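Local coordinates for ATP-dependent helicase FUN30 (Saccharomyces cerevisiae S288c, PDB 5GN1), which hydrolyses ATP to remodel nucleosomes, supporting DNA repair, DNA end resection and heterochromatin organization, and is represented here by the C-terminal part of its ATPase domain, at residues D67-I72 with L115-I120; K191-T196 with N275-D280; Q290-A295 with V304-L309. One frame throughout, in Å; residues are numbered along the deposited sequence.

Contact 1 of 3, residues D67-I72 with L115-I120; sequences DKEIQI and LLFRNI
K68 and N119 approach each other from opposite directions at the protein surface, with a water alongside that both of them bind. K68 extends from helix 60-82 with one kink, about the CG-CD bond (chi3 -55°), which turns the ammonium group toward the loop that follows helix 100-110. K68 NZ donates to water 1 over 2.9 Å. The amide of N119 donates to the same water through ND2, also at 2.9 Å, so the oxygen accepts from a cation and from a neutral amide at once. The other arm of the amide lies close by as well, with N119 OD1 2.9 Å from K68 NZ. One residue on from K68 and two before N119 the meeting is looser: E69 OE2 stands 4.2 Å from F117 CE2, approaching the ring obliquely. The same E69 side chain touches A106 and L107 of helix 100-110. On the loop side, D157 accepts the backbone N-H of N119, and R118 forms a salt bridge with D123, anchoring the backbone that carries the amide. The water bridge between a long exposed lysine and a partly exposed asparagine, with N119 OD1 also close to the ammonium, suggests a hydrated polar junction between helix and loop, with no apolar side chains interlocking across it.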
ATOM      1  N   ASP A  67      13.784   2.252  10.126  1.00 29.62           N
ATOM      2  CA  ASP A  67      14.640   2.787  11.181  1.00 30.71           C
ATOM      3  C   ASP A  67      14.788   4.304  11.061  1.00 25.78           C
ATOM      4  O   ASP A  67      14.799   5.007  12.076  1.00 30.51           O
ATOM      5  CB  ASP A  67      16.017   2.118  11.136  1.00 30.24           C
ATOM      6  CG  ASP A  67      16.011   0.674  11.652  1.00 34.21           C
ATOM      7  OD1 ASP A  67      15.043   0.259  12.326  1.00 32.54           O
ATOM      8  OD2 ASP A  67      17.002  -0.046  11.381  1.00 40.28           O
ATOM      9  N   LYS A  68      14.904   4.821   9.832  1.00 28.30           N
ATOM     10  CA  LYS A  68      14.926   6.271   9.618  1.00 30.37           C
ATOM     11  C   LYS A  68      13.667   6.929  10.169  1.00 32.91           C
ATOM     12  O   LYS A  68      13.735   7.965  10.841  1.00 30.59           O
ATOM     13  CB  LYS A  68      15.064   6.598   8.130  1.00 32.80           C
ATOM     14  CG  LYS A  68      16.476   6.642   7.588  1.00 37.89           C
ATOM     15  CD  LYS A  68      16.480   7.025   6.104  1.00 39.70           C
ATOM     16  CE  LYS A  68      15.591   6.098   5.269  1.00 43.72           C
ATOM     17  NZ  LYS A  68      15.852   6.159   3.789  1.00 42.12           N
ATOM     18  N   GLU A  69      12.498   6.355   9.864  1.00 27.84           N
ATOM     19  CA  GLU A  69      11.247   6.912  10.373  1.00 30.36           C
ATOM     20  C   GLU A  69      11.178   6.833  11.890  1.00 27.91           C
ATOM     21  O   GLU A  69      10.649   7.744  12.545  1.00 24.11           O
ATOM     22  CB  GLU A  69      10.048   6.183   9.762  1.00 29.01           C
ATOM     23  CG  GLU A  69       9.842   6.468   8.293  1.00 32.53           C
ATOM     24  CD  GLU A  69       9.592   7.946   8.011  1.00 28.52           C
ATOM     25  OE1 GLU A  69       8.948   8.625   8.848  1.00 33.70           O
ATOM     26  OE2 GLU A  69      10.063   8.422   6.960  1.00 42.00           O
ATOM     27  N   ILE A  70      11.670   5.731  12.463  1.00 28.20           N
ATOM     28  CA  ILE A  70      11.641   5.589  13.913  1.00 26.20           C
ATOM     29  C   ILE A  70      12.558   6.622  14.557  1.00 25.45           C
ATOM     30  O   ILE A  70      12.261   7.127  15.645  1.00 25.19           O
ATOM     31  CB  ILE A  70      12.015   4.152  14.330  1.00 28.77           C
ATOM     32  CG1 ILE A  70      10.876   3.184  14.013  1.00 32.72           C
ATOM     33  CG2 ILE A  70      12.362   4.080  15.823  1.00 29.76           C
ATOM     34  CD1 ILE A  70       9.684   3.282  14.970  1.00 29.92           C
ATOM     35  N   GLN A  71      13.627   6.989  13.899  1.00 25.62           N
ATOM     36  CA  GLN A  71      14.522   8.012  14.405  1.00 36.11           C
ATOM     37  C   GLN A  71      13.788   9.358  14.429  1.00 38.77           C
ATOM     38  O   GLN A  71      13.891  10.072  15.390  1.00 34.63           O
ATOM     39  CB  GLN A  71      15.797   8.098  13.588  1.00 39.64           C
ATOM     40  CG  GLN A  71      16.847   9.053  14.147  1.00 50.64           C
ATOM     41  CD  GLN A  71      18.189   9.015  13.422  1.00 58.14           C
ATOM     42  OE1 GLN A  71      18.401   8.194  12.523  1.00 59.41           O
ATOM     43  NE2 GLN A  71      19.100   9.905  13.815  1.00 55.20           N
ATOM     44  N   ILE A  72      13.035   9.679  13.380  1.00 33.28           N
ATOM     45  CA  ILE A  72      12.250  10.912  13.376  1.00 25.65           C
ATOM     46  C   ILE A  72      11.211  10.868  14.485  1.00 27.98           C
ATOM     47  O   ILE A  72      11.016  11.853  15.214  1.00 30.74           O
ATOM     48  CB  ILE A  72      11.613  11.147  11.989  1.00 24.69           C
ATOM     49  CG1 ILE A  72      12.699  11.197  10.917  1.00 33.56           C
ATOM     50  CG2 ILE A  72      10.848  12.441  11.982  1.00 28.61           C
ATOM     51  CD1 ILE A  72      12.159  11.276   9.481  1.00 33.17           C
ATOM     52  N   LEU A 115       9.026   0.911  -2.360  1.00 19.47           N
ATOM     53  CA  LEU A 115       8.746   1.827  -3.461  1.00 22.50           C
ATOM     54  C   LEU A 115       7.637   2.809  -3.139  1.00 23.31           C
ATOM     55  O   LEU A 115       7.245   3.570  -4.020  1.00 20.63           O
ATOM     56  CB  LEU A 115       8.388   1.054  -4.737  1.00 20.85           C
ATOM     57  CG  LEU A 115       9.498   0.141  -5.280  1.00 21.77           C
ATOM     58  CD1 LEU A 115       9.076  -0.482  -6.624  1.00 23.64           C
ATOM     59  CD2 LEU A 115      10.829   0.886  -5.394  1.00 23.80           C
ATOM     60  N   LEU A 116       7.110   2.786  -1.917  1.00 19.91           N
ATOM     61  CA  LEU A 116       6.229   3.829  -1.416  1.00 19.95           C
ATOM     62  C   LEU A 116       7.010   5.031  -0.902  1.00 19.67           C
ATOM     63  O   LEU A 116       6.416   5.936  -0.308  1.00 20.73           O
ATOM     64  CB  LEU A 116       5.339   3.279  -0.296  1.00 17.77           C
ATOM     65  CG  LEU A 116       4.388   2.144  -0.682  1.00 19.32           C
ATOM     66  CD1 LEU A 116       3.758   1.544   0.579  1.00 15.63           C
ATOM     67  CD2 LEU A 116       3.340   2.644  -1.683  1.00 15.95           C
ATOM     68  N   PHE A 117       8.322   5.027  -1.113  1.00 18.35           N
ATOM     69  CA  PHE A 117       9.226   6.073  -0.654  1.00 23.11           C
ATOM     70  C   PHE A 117      10.152   6.435  -1.801  1.00 24.03           C
ATOM     71  O   PHE A 117      10.339   5.660  -2.739  1.00 22.00           O
ATOM     72  CB  PHE A 117      10.074   5.623   0.550  1.00 23.36           C
ATOM     73  CG  PHE A 117       9.271   5.317   1.776  1.00 26.57           C
ATOM     74  CD1 PHE A 117       8.635   4.093   1.912  1.00 23.82           C
ATOM     75  CD2 PHE A 117       9.155   6.248   2.797  1.00 24.41           C
ATOM     76  CE1 PHE A 117       7.882   3.804   3.030  1.00 20.26           C
ATOM     77  CE2 PHE A 117       8.403   5.964   3.926  1.00 27.37           C
ATOM     78  CZ  PHE A 117       7.772   4.741   4.045  1.00 23.32           C
ATOM     79  N   ARG A 118      10.747   7.618  -1.716  1.00 26.58           N
ATOM     80  CA  ARG A 118      11.754   8.033  -2.676  1.00 20.44           C
ATOM     81  C   ARG A 118      13.118   7.814  -2.025  1.00 23.09           C
ATOM     82  O   ARG A 118      13.491   8.542  -1.098  1.00 29.17           O
ATOM     83  CB  ARG A 118      11.595   9.507  -3.064  1.00 23.78           C
ATOM     84  CG  ARG A 118      12.589   9.969  -4.142  1.00 23.54           C
ATOM     85  CD  ARG A 118      12.269  11.385  -4.675  1.00 23.20           C
ATOM     86  NE  ARG A 118      12.505  12.436  -3.688  1.00 25.41           N
ATOM     87  CZ  ARG A 118      13.688  13.015  -3.467  1.00 32.24           C
ATOM     88  NH1 ARG A 118      14.759  12.637  -4.155  1.00 29.03           N
ATOM     89  NH2 ARG A 118      13.799  13.974  -2.553  1.00 31.64           N
ATOM     90  N   ASN A 119      13.817   6.768  -2.462  1.00 26.45           N
ATOM     91  CA  ASN A 119      15.240   6.521  -2.228  1.00 30.37           C
ATOM     92  C   ASN A 119      16.105   6.145  -3.411  1.00 28.94           C
ATOM     93  O   ASN A 119      17.273   6.528  -3.480  1.00 35.23           O
ATOM     94  CB  ASN A 119      15.294   5.293  -1.308  1.00 33.62           C
ATOM     95  CG  ASN A 119      14.800   5.576   0.084  1.00 36.51           C
ATOM     96  OD1 ASN A 119      15.482   6.210   0.900  1.00 39.43           O
ATOM     97  ND2 ASN A 119      13.605   5.097   0.375  1.00 37.67           N
ATOM     98  N   ILE A 120      15.517   5.447  -4.384  1.00 24.49           N
ATOM     99  CA  ILE A 120      16.269   5.083  -5.579  1.00 28.85           C
ATOM    100  C   ILE A 120      16.429   6.358  -6.395  1.00 34.82           C
ATOM    101  O   ILE A 120      17.527   6.686  -6.868  1.00 30.35           O
ATOM    102  CB  ILE A 120      15.535   3.983  -6.364  1.00 26.36           C
ATOM    103  CG1 ILE A 120      15.518   2.689  -5.531  1.00 26.78           C
ATOM    104  CG2 ILE A 120      16.166   3.765  -7.728  1.00 26.06           C
ATOM    105  CD1 ILE A 120      14.633   1.607  -6.121  1.00 28.06           C
TER
HETATM  106  O   HOH W   1      13.185   6.645   2.817  1.00 42.17           O

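Contact 2 of 3, residues K191-T196 with N275-D280; sequences KKLLKT and NVIIFD
L193 and L194 of helix 185-200 lean on I277 of strand 275-278, a helix-on-sheet packing in the second RecA-like lobe of this SNF2-family ATPase. The tight part is entirely aliphatic. L193 and I277 reach toward each other tip to tip, and the methyl L193 CD2 also lies 3.8 Å from I277 CG1. L193 CG is anti to its own backbone nitrogen (chi1 -170°), a torsion that sends the branch down to the strand. L194 starts off to one side, yet its CD2 swings back to within 3.8 Å of I277 CD1, the two side chains crossing at a slant. Around this centre L190 adds to the cover over I277, V205 of the neighbouring strand touches both L194 and I277, and L193 also rests on T307. The opposite character appears on the helix face turned to solvent: K191, K192 and K195 are exposed and take no part in the packing, although K195 NZ pairs with D200 in a salt bridge. The closest approaches converge on one methyl, I277 CD1, which has L193 CD2 at 3.6 Å and L194 CD2 only slightly farther off.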
ATOM      1  N   LYS A 191       3.786 -14.029  -2.692  1.00 21.62           N
ATOM      2  CA  LYS A 191       4.154 -14.928  -3.778  1.00 24.52           C
ATOM      3  C   LYS A 191       4.022 -16.381  -3.343  1.00 26.06           C
ATOM      4  O   LYS A 191       3.541 -17.231  -4.108  1.00 24.38           O
ATOM      5  CB  LYS A 191       5.575 -14.566  -4.222  1.00 23.55           C
ATOM      6  CG  LYS A 191       6.360 -15.551  -5.019  1.00 36.08           C
ATOM      7  CD  LYS A 191       7.802 -15.026  -5.098  1.00 40.54           C
ATOM      8  CE  LYS A 191       8.744 -16.027  -5.746  1.00 46.85           C
ATOM      9  NZ  LYS A 191       8.436 -16.223  -7.190  1.00 49.29           N
ATOM     10  N   LYS A 192       4.383 -16.668  -2.095  1.00 26.74           N
ATOM     11  CA  LYS A 192       4.205 -18.012  -1.553  1.00 24.79           C
ATOM     12  C   LYS A 192       2.724 -18.366  -1.442  1.00 26.71           C
ATOM     13  O   LYS A 192       2.286 -19.428  -1.909  1.00 24.21           O
ATOM     14  CB  LYS A 192       4.897 -18.105  -0.193  1.00 27.81           C
ATOM     15  CG  LYS A 192       4.699 -19.426   0.518  1.00 29.56           C
ATOM     16  CD  LYS A 192       5.510 -19.513   1.796  1.00 36.61           C
ATOM     17  CE  LYS A 192       5.224 -20.820   2.533  1.00 45.62           C
ATOM     18  NZ  LYS A 192       6.070 -20.950   3.750  1.00 51.74           N
ATOM     19  N   LEU A 193       1.926 -17.463  -0.872  1.00 25.17           N
ATOM     20  CA  LEU A 193       0.503 -17.737  -0.716  1.00 20.33           C
ATOM     21  C   LEU A 193      -0.207 -17.860  -2.064  1.00 24.38           C
ATOM     22  O   LEU A 193      -1.066 -18.737  -2.239  1.00 21.70           O
ATOM     23  CB  LEU A 193      -0.140 -16.649   0.134  1.00 18.44           C
ATOM     24  CG  LEU A 193      -1.574 -16.941   0.563  1.00 26.50           C
ATOM     25  CD1 LEU A 193      -1.681 -18.325   1.217  1.00 32.60           C
ATOM     26  CD2 LEU A 193      -2.086 -15.861   1.493  1.00 28.09           C
ATOM     27  N   LEU A 194       0.137 -17.000  -3.032  1.00 20.40           N
ATOM     28  CA  LEU A 194      -0.503 -17.070  -4.346  1.00 21.51           C
ATOM     29  C   LEU A 194      -0.187 -18.388  -5.056  1.00 22.17           C
ATOM     30  O   LEU A 194      -1.051 -18.956  -5.736  1.00 21.53           O
ATOM     31  CB  LEU A 194      -0.075 -15.880  -5.205  1.00 23.28           C
ATOM     32  CG  LEU A 194      -0.629 -14.510  -4.776  1.00 19.88           C
ATOM     33  CD1 LEU A 194      -0.163 -13.447  -5.735  1.00 19.88           C
ATOM     34  CD2 LEU A 194      -2.149 -14.524  -4.671  1.00 20.68           C
ATOM     35  N   LYS A 195       1.048 -18.884  -4.921  1.00 22.10           N
ATOM     36  CA  LYS A 195       1.387 -20.163  -5.534  1.00 23.68           C
ATOM     37  C   LYS A 195       0.536 -21.297  -4.964  1.00 22.90           C
ATOM     38  O   LYS A 195       0.034 -22.146  -5.712  1.00 22.20           O
ATOM     39  CB  LYS A 195       2.877 -20.464  -5.362  1.00 26.53           C
ATOM     40  CG  LYS A 195       3.306 -21.653  -6.224  1.00 29.93           C
ATOM     41  CD  LYS A 195       4.602 -22.297  -5.784  1.00 47.05           C
ATOM     42  CE  LYS A 195       4.691 -23.735  -6.312  1.00 50.34           C
ATOM     43  NZ  LYS A 195       3.665 -24.640  -5.699  1.00 49.98           N
ATOM     44  N   THR A 196       0.349 -21.322  -3.647  1.00 19.96           N
ATOM     45  CA  THR A 196      -0.533 -22.316  -3.048  1.00 24.47           C
ATOM     46  C   THR A 196      -1.948 -22.219  -3.611  1.00 23.47           C
ATOM     47  O   THR A 196      -2.527 -23.223  -4.033  1.00 24.18           O
ATOM     48  CB  THR A 196      -0.555 -22.146  -1.530  1.00 28.01           C
ATOM     49  OG1 THR A 196       0.758 -22.382  -1.006  1.00 27.87           O
ATOM     50  CG2 THR A 196      -1.536 -23.120  -0.914  1.00 28.54           C
ATOM     51  N   ASN A 275     -10.857 -17.362  -1.683  1.00 16.77           N
ATOM     52  CA  ASN A 275      -9.693 -16.928  -0.926  1.00 17.47           C
ATOM     53  C   ASN A 275      -9.646 -15.412  -0.909  1.00 18.97           C
ATOM     54  O   ASN A 275     -10.000 -14.758  -1.893  1.00 17.87           O
ATOM     55  CB  ASN A 275      -8.395 -17.474  -1.506  1.00 19.60           C
ATOM     56  CG  ASN A 275      -8.380 -18.984  -1.530  1.00 24.31           C
ATOM     57  OD1 ASN A 275      -7.967 -19.627  -0.562  1.00 20.23           O
ATOM     58  ND2 ASN A 275      -8.834 -19.556  -2.633  1.00 21.76           N
ATOM     59  N   VAL A 276      -9.209 -14.861   0.221  1.00 17.73           N
ATOM     60  CA  VAL A 276      -9.120 -13.422   0.408  1.00 16.99           C
ATOM     61  C   VAL A 276      -7.792 -13.132   1.092  1.00 16.65           C
ATOM     62  O   VAL A 276      -7.466 -13.758   2.104  1.00 19.26           O
ATOM     63  CB  VAL A 276     -10.302 -12.874   1.238  1.00 15.50           C
ATOM     64  CG1 VAL A 276     -10.073 -11.383   1.528  1.00 18.51           C
ATOM     65  CG2 VAL A 276     -11.626 -13.066   0.494  1.00 19.16           C
ATOM     66  N   ILE A 277      -7.015 -12.212   0.524  1.00 15.10           N
ATOM     67  CA  ILE A 277      -5.766 -11.759   1.109  1.00 17.04           C
ATOM     68  C   ILE A 277      -5.937 -10.294   1.458  1.00 22.54           C
ATOM     69  O   ILE A 277      -6.237  -9.474   0.579  1.00 18.03           O
ATOM     70  CB  ILE A 277      -4.579 -11.962   0.161  1.00 18.24           C
ATOM     71  CG1 ILE A 277      -4.443 -13.444  -0.199  1.00 14.39           C
ATOM     72  CG2 ILE A 277      -3.301 -11.440   0.803  1.00 21.58           C
ATOM     73  CD1 ILE A 277      -3.326 -13.711  -1.153  1.00 17.89           C
ATOM     74  N   ILE A 278      -5.774  -9.974   2.739  1.00 19.32           N
ATOM     75  CA  ILE A 278      -5.807  -8.597   3.224  1.00 20.16           C
ATOM     76  C   ILE A 278      -4.355  -8.145   3.215  1.00 22.19           C
ATOM     77  O   ILE A 278      -3.562  -8.569   4.063  1.00 21.08           O
ATOM     78  CB  ILE A 278      -6.425  -8.502   4.621  1.00 22.14           C
ATOM     79  CG1 ILE A 278      -7.806  -9.148   4.647  1.00 20.89           C
ATOM     80  CG2 ILE A 278      -6.534  -7.043   5.070  1.00 20.98           C
ATOM     81  CD1 ILE A 278      -8.806  -8.422   3.817  1.00 22.26           C
ATOM     82  N   PHE A 279      -3.976  -7.340   2.214  1.00 20.59           N
ATOM     83  CA  PHE A 279      -2.562  -6.998   2.093  1.00 19.38           C
ATOM     84  C   PHE A 279      -2.123  -6.109   3.247  1.00 23.78           C
ATOM     85  O   PHE A 279      -0.975  -6.198   3.701  1.00 25.46           O
ATOM     86  CB  PHE A 279      -2.289  -6.332   0.752  1.00 17.74           C
ATOM     87  CG  PHE A 279      -0.827  -6.237   0.401  1.00 19.79           C
ATOM     88  CD1 PHE A 279      -0.177  -7.299  -0.220  1.00 21.27           C
ATOM     89  CD2 PHE A 279      -0.104  -5.081   0.674  1.00 23.39           C
ATOM     90  CE1 PHE A 279       1.172  -7.217  -0.544  1.00 24.30           C
ATOM     91  CE2 PHE A 279       1.242  -4.983   0.336  1.00 21.81           C
ATOM     92  CZ  PHE A 279       1.879  -6.053  -0.275  1.00 21.73           C
ATOM     93  N   ASP A 280      -3.031  -5.287   3.759  1.00 23.17           N
ATOM     94  CA  ASP A 280      -2.729  -4.402   4.877  1.00 24.62           C
ATOM     95  C   ASP A 280      -4.032  -4.169   5.618  1.00 25.34           C
ATOM     96  O   ASP A 280      -5.065  -3.907   4.993  1.00 26.24           O
ATOM     97  CB  ASP A 280      -2.106  -3.080   4.393  1.00 26.45           C
ATOM     98  CG  ASP A 280      -2.889  -2.447   3.240  1.00 28.77           C
ATOM     99  OD1 ASP A 280      -3.877  -1.729   3.521  1.00 26.36           O
ATOM    100  OD2 ASP A 280      -2.526  -2.690   2.056  1.00 26.52           O
TER

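Contact 3 of 3, residues Q290-A295 with V304-L309; sequences QAADRA and VNITTL
A292 against I306 and A295 against V304 make a fully buried apolar contact, in which 290-295, which carries residues of helix 285-292, lies over one face of strand 304-311. The small alanines let the backbones come near: the CA atoms of A292 and I306 are 6.9 Å apart. The methyl A292 CB meets the far end of the isoleucine, 3.7 Å from I306 CD1, and CG1 of the same side chain is almost as near. I306 turns its ethyl arm to an unusual chi2 of 130°, well off a staggered value, in placing CD1 beside that methyl. V304 works as a fork, its CG1 4.2 Å from A295 CB and its CG2 3.9 Å from A295 O, so one branch packs on a methyl and the other on a carbonyl group. That carbonyl oxygen accepts from Q300 NE2. The two segments belong to a beta-alpha-beta unit, strand 275-278, helix 285-292, strand 304-311, and V276 of the first strand touches both A295 and I306. The sequence QAADRAHR matches motif VI of SNF2-family helicases, whose arginines in relatives face the nucleotide phosphates; R294 and R297 lie close together here, consistent with such a site. R294 is held by Q290: its NE (2.9 Å, N-H...O 163°) and its NH2 (3.3 Å, 137°) both donate to Q290 O, which lies at the guanidinium edge and in its plane. With the third nitrogen, NH1, bonded to I268 O, the rotation of the guanidinium is fixed from two directions.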
ATOM      1  N   GLN A 290     -16.126  -6.669   5.894  1.00 24.55           N
ATOM      2  CA  GLN A 290     -16.906  -6.302   4.714  1.00 28.73           C
ATOM      3  C   GLN A 290     -16.201  -6.718   3.429  1.00 26.79           C
ATOM      4  O   GLN A 290     -16.844  -7.211   2.499  1.00 27.40           O
ATOM      5  CB  GLN A 290     -17.175  -4.797   4.698  1.00 30.23           C
ATOM      6  CG  GLN A 290     -18.363  -4.367   5.555  1.00 33.59           C
ATOM      7  CD  GLN A 290     -19.682  -4.849   4.981  1.00 42.87           C
ATOM      8  OE1 GLN A 290     -20.028  -6.029   5.080  1.00 43.65           O
ATOM      9  NE2 GLN A 290     -20.413  -3.941   4.354  1.00 42.29           N
ATOM     10  N   ALA A 291     -14.887  -6.500   3.353  1.00 23.07           N
ATOM     11  CA  ALA A 291     -14.108  -6.950   2.206  1.00 23.65           C
ATOM     12  C   ALA A 291     -14.176  -8.465   2.055  1.00 24.23           C
ATOM     13  O   ALA A 291     -14.468  -8.978   0.971  1.00 22.61           O
ATOM     14  CB  ALA A 291     -12.659  -6.475   2.350  1.00 24.33           C
ATOM     15  N   ALA A 292     -13.931  -9.200   3.141  1.00 21.14           N
ATOM     16  CA  ALA A 292     -13.984 -10.656   3.080  1.00 25.47           C
ATOM     17  C   ALA A 292     -15.364 -11.163   2.675  1.00 24.68           C
ATOM     18  O   ALA A 292     -15.472 -12.180   1.977  1.00 22.76           O
ATOM     19  CB  ALA A 292     -13.561 -11.250   4.425  1.00 23.88           C
ATOM     20  N   ASP A 293     -16.424 -10.460   3.063  1.00 23.41           N
ATOM     21  CA  ASP A 293     -17.776 -10.863   2.697  1.00 24.19           C
ATOM     22  C   ASP A 293     -18.127 -10.588   1.233  1.00 23.11           C
ATOM     23  O   ASP A 293     -19.258 -10.874   0.833  1.00 24.73           O
ATOM     24  CB  ASP A 293     -18.801 -10.177   3.605  1.00 25.87           C
ATOM     25  CG  ASP A 293     -18.768 -10.707   5.037  1.00 33.44           C
ATOM     26  OD1 ASP A 293     -18.109 -11.743   5.300  1.00 34.26           O
ATOM     27  OD2 ASP A 293     -19.428 -10.089   5.902  1.00 42.02           O
ATOM     28  N   ARG A 294     -17.220 -10.027   0.420  1.00 24.65           N
ATOM     29  CA  ARG A 294     -17.454 -10.054  -1.026  1.00 20.97           C
ATOM     30  C   ARG A 294     -17.409 -11.486  -1.545  1.00 18.32           C
ATOM     31  O   ARG A 294     -18.105 -11.822  -2.506  1.00 20.72           O
ATOM     32  CB  ARG A 294     -16.426  -9.191  -1.780  1.00 19.76           C
ATOM     33  CG  ARG A 294     -16.392  -7.695  -1.406  1.00 23.86           C
ATOM     34  CD  ARG A 294     -17.789  -7.090  -1.336  1.00 25.15           C
ATOM     35  NE  ARG A 294     -18.322  -7.133   0.026  1.00 25.78           N
ATOM     36  CZ  ARG A 294     -19.608  -7.024   0.327  1.00 29.74           C
ATOM     37  NH1 ARG A 294     -20.506  -6.901  -0.648  1.00 29.27           N
ATOM     38  NH2 ARG A 294     -19.996  -7.061   1.599  1.00 28.26           N
ATOM     39  N   ALA A 295     -16.621 -12.341  -0.898  1.00 17.93           N
ATOM     40  CA  ALA A 295     -16.515 -13.762  -1.192  1.00 18.49           C
ATOM     41  C   ALA A 295     -17.380 -14.615  -0.276  1.00 22.50           C
ATOM     42  O   ALA A 295     -18.022 -15.568  -0.739  1.00 19.69           O
ATOM     43  CB  ALA A 295     -15.052 -14.212  -1.065  1.00 17.56           C
ATOM     44  N   VAL A 304     -14.406 -20.228   2.717  1.00 24.14           N
ATOM     45  CA  VAL A 304     -13.610 -19.064   2.331  1.00 19.60           C
ATOM     46  C   VAL A 304     -12.466 -18.905   3.319  1.00 28.44           C
ATOM     47  O   VAL A 304     -12.686 -18.864   4.538  1.00 26.34           O
ATOM     48  CB  VAL A 304     -14.474 -17.792   2.262  1.00 21.38           C
ATOM     49  CG1 VAL A 304     -13.597 -16.517   2.161  1.00 19.60           C
ATOM     50  CG2 VAL A 304     -15.442 -17.886   1.089  1.00 21.99           C
ATOM     51  N   ASN A 305     -11.245 -18.818   2.802  1.00 22.63           N
ATOM     52  CA  ASN A 305     -10.059 -18.657   3.627  1.00 21.07           C
ATOM     53  C   ASN A 305      -9.522 -17.244   3.467  1.00 21.30           C
ATOM     54  O   ASN A 305      -9.292 -16.783   2.346  1.00 19.97           O
ATOM     55  CB  ASN A 305      -8.995 -19.682   3.260  1.00 21.75           C
ATOM     56  CG  ASN A 305      -9.286 -21.046   3.857  1.00 36.64           C
ATOM     57  OD1 ASN A 305      -9.835 -21.930   3.190  1.00 34.73           O
ATOM     58  ND2 ASN A 305      -8.935 -21.217   5.126  1.00 32.32           N
ATOM     59  N   ILE A 306      -9.326 -16.564   4.589  1.00 20.03           N
ATOM     60  CA  ILE A 306      -8.938 -15.157   4.608  1.00 18.82           C
ATOM     61  C   ILE A 306      -7.606 -15.043   5.334  1.00 20.10           C
ATOM     62  O   ILE A 306      -7.458 -15.554   6.446  1.00 22.78           O
ATOM     63  CB  ILE A 306     -10.021 -14.293   5.279  1.00 22.03           C
ATOM     64  CG1 ILE A 306     -11.333 -14.389   4.503  1.00 24.49           C
ATOM     65  CG2 ILE A 306      -9.571 -12.838   5.404  1.00 20.37           C
ATOM     66  CD1 ILE A 306     -12.491 -14.694   5.366  1.00 22.77           C
ATOM     67  N   THR A 307      -6.625 -14.404   4.697  1.00 17.79           N
ATOM     68  CA  THR A 307      -5.294 -14.273   5.275  1.00 19.90           C
ATOM     69  C   THR A 307      -4.901 -12.798   5.313  1.00 28.49           C
ATOM     70  O   THR A 307      -4.931 -12.118   4.280  1.00 20.53           O
ATOM     71  CB  THR A 307      -4.266 -15.092   4.481  1.00 21.66           C
ATOM     72  OG1 THR A 307      -4.649 -16.476   4.503  1.00 24.29           O
ATOM     73  CG2 THR A 307      -2.851 -14.945   5.085  1.00 25.70           C
ATOM     74  N   THR A 308      -4.533 -12.308   6.497  1.00 24.50           N
ATOM     75  CA  THR A 308      -4.045 -10.942   6.663  1.00 20.13           C
ATOM     76  C   THR A 308      -2.531 -10.969   6.798  1.00 19.67           C
ATOM     77  O   THR A 308      -1.992 -11.715   7.625  1.00 24.80           O
ATOM     78  CB  THR A 308      -4.676 -10.277   7.884  1.00 23.46           C
ATOM     79  OG1 THR A 308      -6.092 -10.242   7.713  1.00 25.71           O
ATOM     80  CG2 THR A 308      -4.161  -8.844   8.041  1.00 27.13           C
ATOM     81  N   LEU A 309      -1.853 -10.194   5.952  1.00 21.17           N
ATOM     82  CA  LEU A 309      -0.402 -10.096   5.973  1.00 21.83           C
ATOM     83  C   LEU A 309       0.010  -9.083   7.027  1.00 21.04           C
ATOM     84  O   LEU A 309      -0.476  -7.951   7.019  1.00 19.75           O
ATOM     85  CB  LEU A 309       0.134  -9.651   4.609  1.00 22.93           C
ATOM     86  CG  LEU A 309      -0.258 -10.516   3.420  1.00 20.76           C
ATOM     87  CD1 LEU A 309       0.484 -10.059   2.164  1.00 20.03           C
ATOM     88  CD2 LEU A 309       0.056 -11.957   3.747  1.00 20.21           C
TER

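Following the chain from its N-terminal end, contact 1 closes the first loop, bringing helix 60-82 back against the segment after helix 100-110, in a mainly helical part. Contact 2 opens only after that, closing a long excursion from helix 185-200 to strand 275-278, and contact 3 then closes a short one of eight residues. The three run in series, none nested or crossing. Contact 1 lies apart, its centre 26 Å from that of contact 2 and 30 Å from that of contact 3. Contacts 2 and 3, with centres 10 Å apart, share the parallel sheet: strands 275-278 and 304-311 are neighbours, probably hydrogen-bonded through V276, I278 and T307.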